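Long-range contacts in alanine racemase (Oenococcus oeni PSU-1, PDB 3HUR), which belongs to the alanine racemase family, pairing an N-terminal TIM-type barrel with a C-terminal domain rich in beta strands: residues 83-87 and 160-164; 139-145 and 190-196. All blocks are in the same frame, centred on the assembly; numbering follows the deposited sequence.

Interaction 1: residues 83-87 and 160-164; sequences PIWVL and FSVYT
Within the TIM-type barrel of the N-terminal domain, Trp85 of strand 84-86 meets Phe160 and Tyr163 of strand 157-163 in an aromatic cluster. Strands 103-107 and 123-128 stand between the two in the parallel sheet. The strand axes therefore stay 10.4 Å apart at closest approach, and the contact is made by side chains reaching across the barrel interior rather than by backbone pairing. The indole of Trp85 comes between the two other rings, with CG trans to the backbone N (chi1 171°) carrying it out toward the other strand. Its outer six-membered edge is directed at one face of Tyr163 in an edge-to-face stack, with centroids 5.0 Å apart and planes at 87°. Trp85 CZ2 approaches Tyr163 CE1 to 3.7 Å, while Trp85 CH2 sits 3.9 Å from Tyr163 CG, where that ring joins its CB. Phe160 meets the indole differently, turning its own edge toward a face of Trp85 in an offset edge-to-face pair with planes at 72°; Phe160 CE1 comes within 3.9 Å of Trp85 CE3. Leu87 CD2 packs over the opposite face of the indole, near its rim, so both faces of Trp85 are contacted. Ser161 CB adds a contact 4.1 Å from Trp85 CH2, and Pro83 CB touches Phe160 CE2 more loosely at 4.5 Å. Thr106 OG1, on strand 103-107, hydrogen-bonds to Tyr163 OH and accepts a weak bond from Trp85 NE1, tying the polar ends of both rings to an intervening strand. No hydrogen bond joins the two segments directly, so the contact rests on dispersion and on the attraction of weakly positive ring C-H edges to pi faces, which favours these steep interplanar angles.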
ATOM      1  N   PRO A  83     -25.110   0.024  34.199  1.00 35.74           N
ATOM      2  CA  PRO A  83     -24.187  -1.107  34.440  1.00 34.78           C
ATOM      3  C   PRO A  83     -23.357  -1.424  33.181  1.00 33.87           C
ATOM      4  O   PRO A  83     -23.819  -1.253  32.064  1.00 32.93           O
ATOM      5  CB  PRO A  83     -25.104  -2.273  34.810  1.00 34.93           C
ATOM      6  CG  PRO A  83     -26.544  -1.801  34.473  1.00 35.53           C
ATOM      7  CD  PRO A  83     -26.543  -0.324  34.290  1.00 34.97           C
ATOM      8  N   ILE A  84     -22.139  -1.906  33.398  1.00 33.36           N
ATOM      9  CA  ILE A  84     -21.190  -2.171  32.348  1.00 32.35           C
ATOM     10  C   ILE A  84     -20.654  -3.544  32.531  1.00 32.34           C
ATOM     11  O   ILE A  84     -20.384  -3.974  33.644  1.00 32.97           O
ATOM     12  CB  ILE A  84     -19.980  -1.201  32.400  1.00 32.28           C
ATOM     13  CG1 ILE A  84     -20.414   0.205  31.989  1.00 31.17           C
ATOM     14  CG2 ILE A  84     -18.888  -1.680  31.465  1.00 30.09           C
ATOM     15  CD1 ILE A  84     -19.740   1.298  32.725  1.00 30.77           C
ATOM     16  N   TRP A  85     -20.451  -4.212  31.414  1.00 31.99           N
ATOM     17  CA  TRP A  85     -20.096  -5.608  31.420  1.00 32.25           C
ATOM     18  C   TRP A  85     -18.888  -5.713  30.532  1.00 32.79           C
ATOM     19  O   TRP A  85     -18.934  -5.353  29.370  1.00 32.53           O
ATOM     20  CB  TRP A  85     -21.304  -6.377  30.866  1.00 32.18           C
ATOM     21  CG  TRP A  85     -21.157  -7.824  30.563  1.00 31.58           C
ATOM     22  CD1 TRP A  85     -20.075  -8.638  30.789  1.00 32.66           C
ATOM     23  CD2 TRP A  85     -22.180  -8.659  30.013  1.00 29.05           C
ATOM     24  NE1 TRP A  85     -20.364  -9.917  30.359  1.00 32.37           N
ATOM     25  CE2 TRP A  85     -21.658  -9.943  29.895  1.00 28.98           C
ATOM     26  CE3 TRP A  85     -23.485  -8.419  29.575  1.00 29.05           C
ATOM     27  CZ2 TRP A  85     -22.387 -10.987  29.368  1.00 30.04           C
ATOM     28  CZ3 TRP A  85     -24.204  -9.457  29.050  1.00 29.88           C
ATOM     29  CH2 TRP A  85     -23.657 -10.728  28.955  1.00 29.65           C
ATOM     30  N   VAL A  86     -17.798  -6.185  31.101  1.00 34.01           N
ATOM     31  CA  VAL A  86     -16.554  -6.343  30.395  1.00 35.21           C
ATOM     32  C   VAL A  86     -16.403  -7.795  29.969  1.00 36.51           C
ATOM     33  O   VAL A  86     -16.616  -8.694  30.760  1.00 37.17           O
ATOM     34  CB  VAL A  86     -15.398  -5.878  31.299  1.00 35.57           C
ATOM     35  CG1 VAL A  86     -14.015  -6.065  30.592  1.00 34.67           C
ATOM     36  CG2 VAL A  86     -15.644  -4.434  31.667  1.00 33.65           C
ATOM     37  N   LEU A  87     -16.002  -8.033  28.722  1.00 38.52           N
ATOM     38  CA  LEU A  87     -16.275  -9.328  28.110  1.00 39.72           C
ATOM     39  C   LEU A  87     -15.305 -10.467  28.383  1.00 40.97           C
ATOM     40  O   LEU A  87     -15.759 -11.668  28.408  1.00 42.91           O
ATOM     41  CB  LEU A  87     -16.520  -9.210  26.607  1.00 39.66           C
ATOM     42  CG  LEU A  87     -17.959  -8.840  26.261  1.00 40.53           C
ATOM     43  CD1 LEU A  87     -18.145  -8.841  24.750  1.00 41.60           C
ATOM     44  CD2 LEU A  87     -18.934  -9.808  26.909  1.00 41.15           C
ATOM     45  N   PHE A 160     -26.596 -11.727  36.208  1.00 35.58           N
ATOM     46  CA  PHE A 160     -26.998 -10.616  35.390  1.00 34.07           C
ATOM     47  C   PHE A 160     -27.597 -11.127  34.123  1.00 33.10           C
ATOM     48  O   PHE A 160     -28.512 -10.519  33.585  1.00 32.60           O
ATOM     49  CB  PHE A 160     -25.767  -9.737  35.063  1.00 34.40           C
ATOM     50  CG  PHE A 160     -26.097  -8.538  34.249  1.00 34.01           C
ATOM     51  CD1 PHE A 160     -25.943  -8.549  32.873  1.00 33.83           C
ATOM     52  CD2 PHE A 160     -26.613  -7.408  34.846  1.00 34.39           C
ATOM     53  CE1 PHE A 160     -26.284  -7.442  32.114  1.00 32.75           C
ATOM     54  CE2 PHE A 160     -26.956  -6.288  34.090  1.00 34.39           C
ATOM     55  CZ  PHE A 160     -26.781  -6.308  32.723  1.00 33.80           C
ATOM     56  N   SER A 161     -27.057 -12.225  33.612  1.00 32.62           N
ATOM     57  CA  SER A 161     -27.506 -12.781  32.330  1.00 33.01           C
ATOM     58  C   SER A 161     -27.077 -14.220  32.222  1.00 32.54           C
ATOM     59  O   SER A 161     -26.038 -14.601  32.773  1.00 33.31           O
ATOM     60  CB  SER A 161     -26.906 -12.010  31.122  1.00 33.16           C
ATOM     61  OG  SER A 161     -27.833 -11.872  30.036  1.00 34.25           O
ATOM     62  N   VAL A 162     -27.866 -15.002  31.490  1.00 31.45           N
ATOM     63  CA  VAL A 162     -27.447 -16.290  30.998  1.00 31.07           C
ATOM     64  C   VAL A 162     -27.566 -16.130  29.514  1.00 30.81           C
ATOM     65  O   VAL A 162     -28.656 -15.789  29.013  1.00 30.85           O
ATOM     66  CB  VAL A 162     -28.371 -17.444  31.446  1.00 31.75           C
ATOM     67  CG1 VAL A 162     -27.890 -18.762  30.832  1.00 31.37           C
ATOM     68  CG2 VAL A 162     -28.428 -17.515  32.954  1.00 30.24           C
ATOM     69  N   TYR A 163     -26.463 -16.360  28.799  1.00 30.19           N
ATOM     70  CA  TYR A 163     -26.360 -15.833  27.446  1.00 29.78           C
ATOM     71  C   TYR A 163     -25.547 -16.694  26.494  1.00 29.70           C
ATOM     72  O   TYR A 163     -24.717 -17.493  26.911  1.00 28.33           O
ATOM     73  CB  TYR A 163     -25.758 -14.410  27.489  1.00 30.44           C
ATOM     74  CG  TYR A 163     -24.266 -14.387  27.649  1.00 29.36           C
ATOM     75  CD1 TYR A 163     -23.694 -14.621  28.870  1.00 29.80           C
ATOM     76  CD2 TYR A 163     -23.429 -14.195  26.558  1.00 32.07           C
ATOM     77  CE1 TYR A 163     -22.332 -14.673  29.030  1.00 31.80           C
ATOM     78  CE2 TYR A 163     -22.045 -14.209  26.709  1.00 33.30           C
ATOM     79  CZ  TYR A 163     -21.503 -14.436  27.961  1.00 34.30           C
ATOM     80  OH  TYR A 163     -20.130 -14.473  28.151  1.00 35.28           O
ATOM     81  N   THR A 164     -25.809 -16.485  25.200  1.00 30.06           N
ATOM     82  CA  THR A 164     -25.050 -17.101  24.110  1.00 30.63           C
ATOM     83  C   THR A 164     -25.163 -16.203  22.882  1.00 32.02           C
ATOM     84  O   THR A 164     -25.889 -15.217  22.889  1.00 31.56           O
ATOM     85  CB  THR A 164     -25.679 -18.473  23.727  1.00 30.98           C
ATOM     86  OG1 THR A 164     -24.760 -19.266  22.967  1.00 28.40           O
ATOM     87  CG2 THR A 164     -26.972 -18.282  22.909  1.00 27.46           C
TER

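Interaction 2: residues 139-145 and 190-196; sequences DKADEIS and LTINQGF
The side-chain amide NE2 of Gln194 is held by two carbonyls, donating to Ala141 O across the contact at 2.9 Å and to Leu190 O in its own segment at 3.3 Å. It thereby joins the start of helix 141-153 to the end of helix 174-191, the helices before and after strand 157-163 in the alpha/beta barrel. The bond to Ala141 O is the straighter (N-H...O 156°), with Ala141 O close to the plane of the glutamine amide; Leu190 O is approached from above its carbonyl plane. A type II turn from Thr191 to Gln194 returns the chain toward helix 141-153, and a bend at chi2 (-77°) folds the glutamine amide back between the two carbonyls. Both bonds would fix the rotation of the amide, whose OE1 faces Ser145 CB at 3.1 Å. Beside this polar link, aliphatic side chains pack on backbone and on one another. Leu190 CD2 presses on the backbone where the helix begins, 3.4 Å from both Asp139 O and Ala141 N, around the N-cap residue Lys140. Ile144 crosses Leu190 at about a right angle, its CD1 lying 3.7 Å from Leu190 CD2. The other branch of Ile144 reaches Phe196, a ring that also packs on Leu159 of the intervening strand: Ile144 CG2 meets the edge of the phenyl near its plane, 3.7 Å from CE2.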
ATOM      1  N   ASP A 139     -20.589 -25.894  28.350  1.00 53.76           N
ATOM      2  CA  ASP A 139     -21.161 -26.742  27.277  1.00 54.17           C
ATOM      3  C   ASP A 139     -21.790 -28.079  27.752  1.00 54.88           C
ATOM      4  O   ASP A 139     -22.133 -28.949  26.931  1.00 55.31           O
ATOM      5  CB  ASP A 139     -20.110 -27.030  26.185  1.00 53.93           C
ATOM      6  CG  ASP A 139     -18.928 -27.847  26.686  1.00 53.32           C
ATOM      7  OD1 ASP A 139     -18.886 -28.216  27.878  1.00 53.65           O
ATOM      8  OD2 ASP A 139     -18.027 -28.124  25.870  1.00 51.63           O
ATOM      9  N   LYS A 140     -21.958 -28.226  29.062  1.00 55.06           N
ATOM     10  CA  LYS A 140     -22.507 -29.452  29.643  1.00 55.36           C
ATOM     11  C   LYS A 140     -23.648 -29.130  30.599  1.00 54.76           C
ATOM     12  O   LYS A 140     -23.553 -28.217  31.410  1.00 54.98           O
ATOM     13  CB  LYS A 140     -21.401 -30.223  30.357  1.00 55.81           C
ATOM     14  CG  LYS A 140     -20.391 -30.854  29.389  1.00 58.26           C
ATOM     15  CD  LYS A 140     -19.201 -31.449  30.152  1.00 62.42           C
ATOM     16  CE  LYS A 140     -18.015 -31.774  29.225  1.00 64.71           C
ATOM     17  NZ  LYS A 140     -16.794 -32.084  30.027  1.00 65.74           N
ATOM     18  N   ALA A 141     -24.733 -29.879  30.486  1.00 54.34           N
ATOM     19  CA  ALA A 141     -25.956 -29.584  31.222  1.00 53.99           C
ATOM     20  C   ALA A 141     -25.767 -29.749  32.723  1.00 53.74           C
ATOM     21  O   ALA A 141     -26.333 -28.989  33.500  1.00 53.20           O
ATOM     22  CB  ALA A 141     -27.104 -30.470  30.718  1.00 53.82           C
ATOM     23  N   ASP A 142     -24.953 -30.720  33.126  1.00 54.00           N
ATOM     24  CA  ASP A 142     -24.720 -30.967  34.559  1.00 54.66           C
ATOM     25  C   ASP A 142     -23.850 -29.873  35.212  1.00 53.97           C
ATOM     26  O   ASP A 142     -24.117 -29.439  36.344  1.00 54.31           O
ATOM     27  CB  ASP A 142     -24.149 -32.380  34.809  1.00 55.17           C
ATOM     28  CG  ASP A 142     -22.830 -32.643  34.064  1.00 58.03           C
ATOM     29  OD1 ASP A 142     -21.989 -33.398  34.609  1.00 61.27           O
ATOM     30  OD2 ASP A 142     -22.634 -32.103  32.943  1.00 60.21           O
ATOM     31  N   GLU A 143     -22.835 -29.405  34.489  1.00 53.19           N
ATOM     32  CA  GLU A 143     -21.997 -28.284  34.951  1.00 52.28           C
ATOM     33  C   GLU A 143     -22.795 -26.976  35.135  1.00 50.87           C
ATOM     34  O   GLU A 143     -22.533 -26.200  36.068  1.00 49.67           O
ATOM     35  CB  GLU A 143     -20.827 -28.074  33.990  1.00 52.51           C
ATOM     36  CG  GLU A 143     -19.731 -29.162  34.034  1.00 54.13           C
ATOM     37  CD  GLU A 143     -18.471 -28.736  33.259  1.00 57.98           C
ATOM     38  OE1 GLU A 143     -18.591 -27.854  32.362  1.00 60.66           O
ATOM     39  OE2 GLU A 143     -17.363 -29.256  33.545  1.00 59.52           O
ATOM     40  N   ILE A 144     -23.787 -26.753  34.277  1.00 49.75           N
ATOM     41  CA  ILE A 144     -24.600 -25.555  34.372  1.00 49.69           C
ATOM     42  C   ILE A 144     -25.410 -25.605  35.654  1.00 50.08           C
ATOM     43  O   ILE A 144     -25.412 -24.642  36.419  1.00 49.54           O
ATOM     44  CB  ILE A 144     -25.502 -25.371  33.137  1.00 49.76           C
ATOM     45  CG1 ILE A 144     -24.640 -25.041  31.916  1.00 49.67           C
ATOM     46  CG2 ILE A 144     -26.546 -24.278  33.359  1.00 48.62           C
ATOM     47  CD1 ILE A 144     -25.229 -25.488  30.583  1.00 49.12           C
ATOM     48  N   SER A 145     -26.068 -26.739  35.928  1.00 50.62           N
ATOM     49  CA  SER A 145     -26.819 -26.850  37.183  1.00 50.66           C
ATOM     50  C   SER A 145     -25.892 -26.889  38.400  1.00 50.05           C
ATOM     51  O   SER A 145     -26.237 -26.336  39.433  1.00 50.37           O
ATOM     52  CB  SER A 145     -27.829 -28.016  37.186  1.00 50.79           C
ATOM     53  OG  SER A 145     -27.193 -29.258  37.053  1.00 51.39           O
ATOM     54  N   LEU A 190     -29.129 -27.276  26.775  1.00 41.89           N
ATOM     55  CA  LEU A 190     -28.306 -26.820  27.873  1.00 41.27           C
ATOM     56  C   LEU A 190     -29.047 -25.959  28.887  1.00 40.43           C
ATOM     57  O   LEU A 190     -28.597 -25.874  30.029  1.00 39.36           O
ATOM     58  CB  LEU A 190     -27.072 -26.102  27.331  1.00 41.81           C
ATOM     59  CG  LEU A 190     -25.977 -26.996  26.732  1.00 42.94           C
ATOM     60  CD1 LEU A 190     -24.957 -26.061  26.021  1.00 43.04           C
ATOM     61  CD2 LEU A 190     -25.281 -27.905  27.787  1.00 38.02           C
ATOM     62  N   THR A 191     -30.183 -25.369  28.497  1.00 40.37           N
ATOM     63  CA  THR A 191     -30.928 -24.444  29.383  1.00 41.03           C
ATOM     64  C   THR A 191     -32.345 -24.846  29.840  1.00 41.97           C
ATOM     65  O   THR A 191     -32.789 -24.389  30.900  1.00 41.97           O
ATOM     66  CB  THR A 191     -31.050 -23.047  28.744  1.00 40.67           C
ATOM     67  OG1 THR A 191     -31.770 -23.123  27.512  1.00 41.58           O
ATOM     68  CG2 THR A 191     -29.680 -22.462  28.468  1.00 40.81           C
ATOM     69  N   ILE A 192     -33.072 -25.659  29.056  1.00 43.50           N
ATOM     70  CA  ILE A 192     -34.445 -26.050  29.441  1.00 44.70           C
ATOM     71  C   ILE A 192     -34.360 -26.912  30.709  1.00 45.49           C
ATOM     72  O   ILE A 192     -33.399 -27.654  30.885  1.00 45.52           O
ATOM     73  CB  ILE A 192     -35.187 -26.831  28.326  1.00 45.31           C
ATOM     74  CG1 ILE A 192     -35.297 -26.024  27.016  1.00 45.43           C
ATOM     75  CG2 ILE A 192     -36.601 -27.235  28.786  1.00 45.56           C
ATOM     76  CD1 ILE A 192     -36.680 -25.374  26.786  1.00 45.84           C
ATOM     77  N   ASN A 193     -35.324 -26.765  31.617  1.00 46.38           N
ATOM     78  CA  ASN A 193     -35.357 -27.566  32.875  1.00 47.49           C
ATOM     79  C   ASN A 193     -34.227 -27.223  33.873  1.00 47.68           C
ATOM     80  O   ASN A 193     -34.061 -27.918  34.889  1.00 47.46           O
ATOM     81  CB  ASN A 193     -35.319 -29.116  32.621  1.00 47.76           C
ATOM     82  CG  ASN A 193     -36.489 -29.639  31.757  1.00 48.13           C
ATOM     83  OD1 ASN A 193     -37.588 -29.068  31.744  1.00 50.27           O
ATOM     84  ND2 ASN A 193     -36.245 -30.737  31.045  1.00 46.91           N
ATOM     85  N   GLN A 194     -33.434 -26.187  33.580  1.00 47.35           N
ATOM     86  CA  GLN A 194     -32.440 -25.693  34.558  1.00 46.31           C
ATOM     87  C   GLN A 194     -33.072 -24.796  35.602  1.00 45.30           C
ATOM     88  O   GLN A 194     -32.520 -24.615  36.666  1.00 45.06           O
ATOM     89  CB  GLN A 194     -31.308 -24.949  33.855  1.00 46.16           C
ATOM     90  CG  GLN A 194     -30.515 -25.844  32.911  1.00 45.79           C
ATOM     91  CD  GLN A 194     -29.556 -26.766  33.630  1.00 45.02           C
ATOM     92  OE1 GLN A 194     -29.478 -26.780  34.872  1.00 44.90           O
ATOM     93  NE2 GLN A 194     -28.791 -27.532  32.846  1.00 43.99           N
ATOM     94  N   GLY A 195     -34.230 -24.241  35.297  1.00 45.27           N
ATOM     95  CA  GLY A 195     -34.945 -23.401  36.254  1.00 45.51           C
ATOM     96  C   GLY A 195     -34.559 -21.924  36.273  1.00 45.80           C
ATOM     97  O   GLY A 195     -34.872 -21.215  37.245  1.00 45.56           O
ATOM     98  N   PHE A 196     -33.899 -21.449  35.203  1.00 45.37           N
ATOM     99  CA  PHE A 196     -33.414 -20.071  35.168  1.00 44.74           C
ATOM    100  C   PHE A 196     -34.575 -19.133  35.026  1.00 44.76           C
ATOM    101  O   PHE A 196     -35.408 -19.333  34.169  1.00 44.62           O
ATOM    102  CB  PHE A 196     -32.463 -19.828  33.982  1.00 44.91           C
ATOM    103  CG  PHE A 196     -31.068 -20.302  34.209  1.00 41.65           C
ATOM    104  CD1 PHE A 196     -30.346 -19.843  35.282  1.00 40.68           C
ATOM    105  CD2 PHE A 196     -30.482 -21.185  33.335  1.00 41.44           C
ATOM    106  CE1 PHE A 196     -29.065 -20.274  35.509  1.00 41.65           C
ATOM    107  CE2 PHE A 196     -29.191 -21.639  33.543  1.00 41.30           C
ATOM    108  CZ  PHE A 196     -28.475 -21.186  34.625  1.00 41.85           C
TER

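Strand 157-163 relates the two contacts by its two sides. Trp85 meets the inward-facing residues of interaction 1, whereas Val162, pointing the other way, packs its CG2 on Phe196 CD1 of interaction 2 at 3.8 Å. Interaction 1 thus joins two non-adjacent strands across the barrel interior, while interaction 2 joins the helices flanking that strand on the barrel's outer layer, nearer the surface and with several exposed residues. The chemistry follows the position: steeply inclined aromatic rings without a direct hydrogen bond inside, and a bonded glutamine amide with aliphatic packing outside. Their centres are about 18 Å apart, and their segments alternate along the chain.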